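Local coordinates for chinitase A (Streptomyces coelicolor, PDB 3EBV), which probably hydrolyses internal linkages of chitin through its glycosidase barrel domain, the part of a longer protein present here, at residues A95-F100 with T130-A135; Y180-T185 with R228-G233. All coordinates share one frame; numbering follows the deposited sequence.

Contact 1. Residues A95-F100 with T130-A135; sequences ASATNF and TQALRA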
ATOM      1  N   ALA A  95       9.017  23.976  -3.692  1.00 15.68           N
ATOM      2  CA  ALA A  95      10.179  23.663  -2.860  1.00 15.21           C
ATOM      3  C   ALA A  95      10.009  22.329  -2.096  1.00 15.24           C
ATOM      4  O   ALA A  95      10.925  21.490  -2.099  1.00 16.17           O
ATOM      5  CB  ALA A  95      10.461  24.805  -1.894  1.00 16.17           C
ATOM      6  N   SER A  96       8.827  22.125  -1.504  1.00 15.07           N
ATOM      7  CA  SER A  96       8.580  20.881  -0.753  1.00 15.85           C
ATOM      8  C   SER A  96       8.472  19.678  -1.703  1.00 14.87           C
ATOM      9  O   SER A  96       8.921  18.561  -1.385  1.00 14.51           O
ATOM     10  CB  SER A  96       7.382  21.010   0.185  1.00 15.92           C
ATOM     11  OG  SER A  96       6.134  21.274  -0.512  1.00 17.51           O
ATOM     12  N   ALA A  97       7.905  19.879  -2.902  1.00 14.69           N
ATOM     13  CA  ALA A  97       7.959  18.823  -3.924  1.00 14.05           C
ATOM     14  C   ALA A  97       9.409  18.381  -4.314  1.00 13.98           C
ATOM     15  O   ALA A  97       9.719  17.181  -4.446  1.00 14.26           O
ATOM     16  CB  ALA A  97       7.158  19.260  -5.181  1.00 14.53           C
ATOM     17  N   THR A  98      10.291  19.374  -4.523  1.00 15.12           N
ATOM     18  CA  THR A  98      11.697  19.093  -4.805  1.00 15.41           C
ATOM     19  C   THR A  98      12.406  18.436  -3.606  1.00 14.07           C
ATOM     20  O   THR A  98      13.149  17.489  -3.802  1.00 15.44           O
ATOM     21  CB  THR A  98      12.419  20.400  -5.212  1.00 15.79           C
ATOM     22  OG1 THR A  98      11.843  20.830  -6.440  1.00 18.20           O
ATOM     23  CG2 THR A  98      13.930  20.199  -5.373  1.00 18.04           C
ATOM     24  N   ASN A  99      12.112  18.925  -2.400  1.00 14.82           N
ATOM     25  CA  ASN A  99      12.706  18.316  -1.184  1.00 14.88           C
ATOM     26  C   ASN A  99      12.241  16.872  -1.002  1.00 15.03           C
ATOM     27  O   ASN A  99      13.005  15.998  -0.599  1.00 14.84           O
ATOM     28  CB  ASN A  99      12.377  19.121   0.066  1.00 14.56           C
ATOM     29  CG  ASN A  99      13.016  20.511   0.058  1.00 15.58           C
ATOM     30  OD1 ASN A  99      13.986  20.737  -0.686  1.00 20.79           O
ATOM     31  ND2 ASN A  99      12.438  21.432   0.794  1.00 16.15           N
ATOM     32  N   PHE A 100      10.974  16.613  -1.340  1.00 14.46           N
ATOM     33  CA  PHE A 100      10.467  15.251  -1.252  1.00 14.06           C
ATOM     34  C   PHE A 100      11.178  14.342  -2.232  1.00 13.39           C
ATOM     35  O   PHE A 100      11.665  13.281  -1.887  1.00 14.50           O
ATOM     36  CB  PHE A 100       8.962  15.266  -1.586  1.00 13.03           C
ATOM     37  CG  PHE A 100       8.287  13.915  -1.445  1.00 12.15           C
ATOM     38  CD1 PHE A 100       7.852  13.477  -0.178  1.00 13.83           C
ATOM     39  CD2 PHE A 100       8.093  13.097  -2.558  1.00 13.21           C
ATOM     40  CE1 PHE A 100       7.182  12.213  -0.075  1.00 14.02           C
ATOM     41  CE2 PHE A 100       7.437  11.840  -2.428  1.00 13.63           C
ATOM     42  CZ  PHE A 100       7.012  11.412  -1.195  1.00 13.17           C
ATOM     43  N   THR A 130       1.963  15.575  -7.608  1.00 10.77           N
ATOM     44  CA  THR A 130       2.232  15.142  -8.983  1.00 11.14           C
ATOM     45  C   THR A 130       3.626  15.665  -9.408  1.00 10.51           C
ATOM     46  O   THR A 130       4.424  14.905  -9.940  1.00 11.75           O
ATOM     47  CB  THR A 130       1.130  15.650  -9.969  1.00 11.15           C
ATOM     48  OG1 THR A 130      -0.148  15.078  -9.570  1.00 11.55           O
ATOM     49  CG2 THR A 130       1.456  15.242 -11.403  1.00 11.16           C
ATOM     50  N   GLN A 131       3.883  16.938  -9.103  1.00 12.16           N
ATOM     51  CA  GLN A 131       5.196  17.498  -9.448  1.00 12.29           C
ATOM     52  C   GLN A 131       6.308  16.712  -8.748  1.00 13.05           C
ATOM     53  O   GLN A 131       7.312  16.350  -9.383  1.00 13.43           O
ATOM     54  CB  GLN A 131       5.238  18.934  -9.008  1.00 12.03           C
ATOM     55  CG  GLN A 131       6.624  19.609  -9.300  1.00 12.06           C
ATOM     56  CD  GLN A 131       6.675  21.055  -8.858  1.00 12.45           C
ATOM     57  OE1 GLN A 131       5.659  21.758  -8.744  1.00 13.52           O
ATOM     58  NE2 GLN A 131       7.921  21.536  -8.620  1.00 14.83           N
ATOM     59  N   ALA A 132       6.094  16.420  -7.459  1.00 12.78           N
ATOM     60  CA  ALA A 132       7.105  15.682  -6.668  1.00 12.20           C
ATOM     61  C   ALA A 132       7.382  14.298  -7.256  1.00 12.29           C
ATOM     62  O   ALA A 132       8.531  13.854  -7.388  1.00 12.92           O
ATOM     63  CB  ALA A 132       6.677  15.575  -5.213  1.00 13.29           C
ATOM     64  N   LEU A 133       6.306  13.596  -7.609  1.00 11.39           N
ATOM     65  CA  LEU A 133       6.470  12.250  -8.133  1.00 11.85           C
ATOM     66  C   LEU A 133       7.163  12.229  -9.521  1.00 11.81           C
ATOM     67  O   LEU A 133       7.913  11.294  -9.829  1.00 13.38           O
ATOM     68  CB  LEU A 133       5.116  11.479  -8.177  1.00 11.76           C
ATOM     69  CG  LEU A 133       4.589  11.140  -6.774  1.00 12.00           C
ATOM     70  CD1 LEU A 133       3.165  10.548  -6.936  1.00 12.18           C
ATOM     71  CD2 LEU A 133       5.498  10.178  -6.011  1.00 12.16           C
ATOM     72  N   ARG A 134       6.864  13.233 -10.358  1.00 12.29           N
ATOM     73  CA  ARG A 134       7.584  13.312 -11.645  1.00 12.48           C
ATOM     74  C   ARG A 134       9.067  13.611 -11.433  1.00 13.81           C
ATOM     75  O   ARG A 134       9.902  13.037 -12.124  1.00 14.56           O
ATOM     76  CB  ARG A 134       6.938  14.377 -12.545  1.00 12.77           C
ATOM     77  CG  ARG A 134       5.531  13.969 -13.070  1.00 12.56           C
ATOM     78  CD  ARG A 134       5.564  12.714 -13.855  1.00 12.43           C
ATOM     79  NE  ARG A 134       4.234  12.394 -14.395  1.00 12.38           N
ATOM     80  CZ  ARG A 134       3.940  11.312 -15.124  1.00 13.02           C
ATOM     81  NH1 ARG A 134       4.860  10.373 -15.372  1.00 12.12           N
ATOM     82  NH2 ARG A 134       2.686  11.126 -15.572  1.00 13.08           N
ATOM     83  N   ALA A 135       9.358  14.484 -10.473  1.00 13.66           N
ATOM     84  CA  ALA A 135      10.790  14.770 -10.154  1.00 13.99           C
ATOM     85  C   ALA A 135      11.504  13.501  -9.668  1.00 15.67           C
ATOM     86  O   ALA A 135      12.632  13.177 -10.070  1.00 16.09           O
ATOM     87  CB  ALA A 135      10.882  15.874  -9.131  1.00 14.96           C
TER
HETATM   88  O   HOH W   1       9.930  19.573  -8.065  1.00 30.01           O
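A97 and A132 meet at the centre of a buried helix-helix contact on the outer layer of the family 18 (beta/alpha)8 barrel. Helices 94-111 and 126-140 are consecutive members of that layer, separated in sequence by strand 115-120, and their short segments run broadly parallel, with axes 8.1 Å apart at closest approach and a crossing angle of -34°. Two small residues make this spacing possible. The methyl groups A97 CB and A132 CB touch at 3.7 Å, and A132 CB also sits 3.5 Å from A97 O, so the second helix rests partly on the peptide backbone of the first. One turn further along, F100 reaches in with CG anti to its backbone N (chi1 -176°), which brings the ring alongside A132, where F100 CD2 lies 3.9 Å from A132 CB. The neighbouring ring atom F100 CE2 approaches L133 CD2 more loosely, at 4.4 Å. Both F100 and L133 also touch I118 of strand 115-120, so the inner side of the interface rests on the barrel wall. On the other flank Q131 lays its extended chain beside A97, with Q131 CD 4.1 Å from A97 CB. Its NE2 bonds to S94 OG and also donates to a water, 2.9 Å from Q131 NE2, that bonds to T98 OG1. The chemistry thus divides into an apolar centre, held by close methyl and ring contacts, and a polar margin where the Q131 amide ties the helices directly through S94 and, by one water, through T98.

Contact 2. Residues Y180-T185 with R228-G233; sequences YYNSGT and RAAGGG
N182 reaches across to the backbone of G231 and G232, and its side chain is one of the bridges between two irregular loops. CB leaves the backbone with CG beside the backbone N and anti to the carbonyl carbon (chi1 -64°), which turns the amide toward residues 230-232. CG itself only skirts the far loop, N182 CG lying 4.0 Å from G231 N. At the tip, N182 OD1 accepts a hydrogen bond from G231 N at 2.9 Å; the donor lies in the plane of the side-chain carbonyl, although the N-H...O angle is only 138°. A second, weak bond comes from G232 N to the same oxygen, and the methyl of A230 packs against it as well. The other branch, ND2, donates to a water that in turn donates to A229 O, and it also lies in plane at the edge of the Y181 ring. Both loops follow parallel strands of the barrel, 175-179 and 219-224, and so belong to the C-terminal rim, where family 18 enzymes form their substrate cleft. Backbone pairing adds a nearly straight bond (173°) from N182 N to G232 O, 2.9 Å long, with the donor standing above the carbonyl plane. Y181 CB rests 3.4 Å from G232 O and 4.0 Å from G233 CA, an approach that leaves no room for a side chain at G233. Further out, Y181 CD1 meets A230 CB at 4.0 Å, while the ring also touches M269 and W271 of strand 267-271. Beyond the pairing, one water donates to both Y180 O and G233 O, 2.8 Å from each.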
ATOM      1  N   TYR A 180      -9.116  -0.403   2.926  1.00  8.91           N
ATOM      2  CA  TYR A 180     -10.575  -0.646   3.047  1.00  8.65           C
ATOM      3  C   TYR A 180     -10.950  -0.932   4.518  1.00  9.70           C
ATOM      4  O   TYR A 180     -11.533  -1.994   4.869  1.00 10.11           O
ATOM      5  CB  TYR A 180     -10.995  -1.846   2.163  1.00  8.63           C
ATOM      6  CG  TYR A 180     -10.872  -1.603   0.678  1.00  8.55           C
ATOM      7  CD1 TYR A 180     -12.004  -1.424  -0.123  1.00  9.99           C
ATOM      8  CD2 TYR A 180      -9.611  -1.584   0.062  1.00  8.02           C
ATOM      9  CE1 TYR A 180     -11.895  -1.251  -1.514  1.00  9.55           C
ATOM     10  CE2 TYR A 180      -9.488  -1.365  -1.301  1.00  8.27           C
ATOM     11  CZ  TYR A 180     -10.631  -1.210  -2.104  1.00  9.61           C
ATOM     12  OH  TYR A 180     -10.487  -0.986  -3.455  1.00  9.57           O
ATOM     13  N   TYR A 181     -10.506  -0.031   5.408  1.00  8.71           N
ATOM     14  CA  TYR A 181     -10.632  -0.291   6.854  1.00  9.41           C
ATOM     15  C   TYR A 181     -10.412   1.006   7.611  1.00 10.46           C
ATOM     16  O   TYR A 181     -10.044   2.030   7.031  1.00 10.76           O
ATOM     17  CB  TYR A 181      -9.646  -1.383   7.311  1.00 10.21           C
ATOM     18  CG  TYR A 181      -8.188  -1.114   6.970  1.00  8.41           C
ATOM     19  CD1 TYR A 181      -7.342  -0.421   7.857  1.00  9.25           C
ATOM     20  CD2 TYR A 181      -7.620  -1.642   5.825  1.00  9.55           C
ATOM     21  CE1 TYR A 181      -5.970  -0.205   7.537  1.00  9.45           C
ATOM     22  CE2 TYR A 181      -6.252  -1.462   5.517  1.00  9.58           C
ATOM     23  CZ  TYR A 181      -5.445  -0.747   6.375  1.00  9.49           C
ATOM     24  OH  TYR A 181      -4.144  -0.552   6.024  1.00 12.35           O
ATOM     25  N   ASN A 182     -10.690   0.942   8.917  1.00 10.28           N
ATOM     26  CA  ASN A 182     -10.813   2.170   9.762  1.00 10.62           C
ATOM     27  C   ASN A 182     -11.676   3.223   9.092  1.00 10.98           C
ATOM     28  O   ASN A 182     -11.373   4.419   9.101  1.00 11.02           O
ATOM     29  CB  ASN A 182      -9.428   2.791  10.104  1.00 10.03           C
ATOM     30  CG  ASN A 182      -8.573   1.888  10.949  1.00 11.34           C
ATOM     31  OD1 ASN A 182      -9.064   1.255  11.888  1.00 14.69           O
ATOM     32  ND2 ASN A 182      -7.293   1.788  10.600  1.00 14.40           N
ATOM     33  N   SER A 183     -12.796   2.778   8.530  1.00 10.58           N
ATOM     34  CA  SER A 183     -13.620   3.621   7.666  1.00 10.25           C
ATOM     35  C   SER A 183     -15.085   3.677   8.114  1.00 10.39           C
ATOM     36  O   SER A 183     -15.651   2.638   8.428  1.00 11.46           O
ATOM     37  CB  SER A 183     -13.600   3.059   6.224  1.00 10.21           C
ATOM     38  OG  SER A 183     -14.372   3.871   5.369  1.00  9.93           O
ATOM     39  N   GLY A 184     -15.663   4.877   8.038  1.00 11.35           N
ATOM     40  CA  GLY A 184     -17.102   5.030   8.112  1.00 11.08           C
ATOM     41  C   GLY A 184     -17.738   4.457   6.829  1.00 11.34           C
ATOM     42  O   GLY A 184     -17.034   4.020   5.881  1.00 10.91           O
ATOM     43  N   THR A 185     -19.060   4.489   6.778  1.00 11.07           N
ATOM     44  CA  THR A 185     -19.738   4.025   5.557  1.00 11.72           C
ATOM     45  C   THR A 185     -19.343   4.924   4.379  1.00 11.65           C
ATOM     46  O   THR A 185     -18.993   6.112   4.532  1.00 11.53           O
ATOM     47  CB  THR A 185     -21.273   3.970   5.716  1.00 12.11           C
ATOM     48  OG1 THR A 185     -21.738   5.276   6.062  1.00 14.24           O
ATOM     49  CG2 THR A 185     -21.684   2.943   6.788  1.00 12.68           C
ATOM     50  N   ARG A 228      -6.513  -7.254  15.562  1.00 13.25           N
ATOM     51  CA  ARG A 228      -5.574  -6.427  16.373  1.00 13.60           C
ATOM     52  C   ARG A 228      -4.956  -5.287  15.555  1.00 13.79           C
ATOM     53  O   ARG A 228      -4.407  -4.335  16.103  1.00 14.85           O
ATOM     54  CB  ARG A 228      -4.498  -7.279  17.032  1.00 14.75           C
ATOM     55  CG  ARG A 228      -5.052  -8.292  18.018  1.00 18.78           C
ATOM     56  CD  ARG A 228      -3.910  -9.017  18.723  1.00 25.84           C
ATOM     57  NE  ARG A 228      -4.388 -10.247  19.348  1.00 31.53           N
ATOM     58  CZ  ARG A 228      -4.892 -10.321  20.578  1.00 36.64           C
ATOM     59  NH1 ARG A 228      -4.963  -9.231  21.348  1.00 38.06           N
ATOM     60  NH2 ARG A 228      -5.311 -11.492  21.050  1.00 38.32           N
ATOM     61  N   ALA A 229      -5.060  -5.402  14.230  1.00 12.55           N
ATOM     62  CA  ALA A 229      -4.310  -4.517  13.311  1.00 12.04           C
ATOM     63  C   ALA A 229      -5.023  -3.208  12.981  1.00 12.68           C
ATOM     64  O   ALA A 229      -4.431  -2.332  12.359  1.00 13.86           O
ATOM     65  CB  ALA A 229      -3.955  -5.276  12.012  1.00 12.90           C
ATOM     66  N   ALA A 230      -6.316  -3.116  13.307  1.00 12.05           N
ATOM     67  CA  ALA A 230      -7.108  -1.938  12.990  1.00 12.72           C
ATOM     68  C   ALA A 230      -8.296  -1.843  13.940  1.00 13.96           C
ATOM     69  O   ALA A 230      -8.684  -2.870  14.511  1.00 16.39           O
ATOM     70  CB  ALA A 230      -7.605  -2.009  11.514  1.00 13.65           C
ATOM     71  N   GLY A 231      -8.875  -0.657  14.050  1.00 14.52           N
ATOM     72  CA  GLY A 231     -10.031  -0.445  14.923  1.00 15.14           C
ATOM     73  C   GLY A 231     -11.316  -0.990  14.318  1.00 15.82           C
ATOM     74  O   GLY A 231     -12.300  -1.230  15.026  1.00 18.51           O
ATOM     75  N   GLY A 232     -11.318  -1.177  12.997  1.00 13.19           N
ATOM     76  CA  GLY A 232     -12.483  -1.752  12.318  1.00 13.09           C
ATOM     77  C   GLY A 232     -12.114  -2.094  10.889  1.00 11.79           C
ATOM     78  O   GLY A 232     -11.122  -1.574  10.360  1.00 10.91           O
ATOM     79  N   GLY A 233     -12.935  -2.950  10.270  1.00 11.98           N
ATOM     80  CA  GLY A 233     -12.737  -3.340   8.867  1.00 11.54           C
ATOM     81  C   GLY A 233     -12.031  -4.658   8.627  1.00 11.35           C
ATOM     82  O   GLY A 233     -11.904  -5.097   7.462  1.00 11.47           O
TER
HETATM   83  O   HOH W   2     -13.352  -4.006   5.347  1.00 10.79           O
HETATM   84  O   HOH W   3      -4.923   0.292  11.450  1.00 19.43           O

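Overall arrangement
From the N terminus, the chain first passes through strands 6-12, 32-40 and 77-84 before reaching contact 1. That contact closes a short circuit: helix 94-111 leads through strand 115-120 into helix 126-140, bringing consecutive outer helices together. Contact 2 opens only afterwards. The chain leaves strand 175-179, passes helix 199-210 and strand 219-224, and returns at residues 228-233 to meet 180-185. The two closures are therefore in series, neither nested nor crossed. The centres of contact 1 and contact 2 lie about 31 Å apart. The nearest atoms of contact 1 and contact 2 are about 18 Å apart, without touching. One joins neighbouring helices of the barrel's outer layer; the other joins loops following neighbouring parallel strands of its wall.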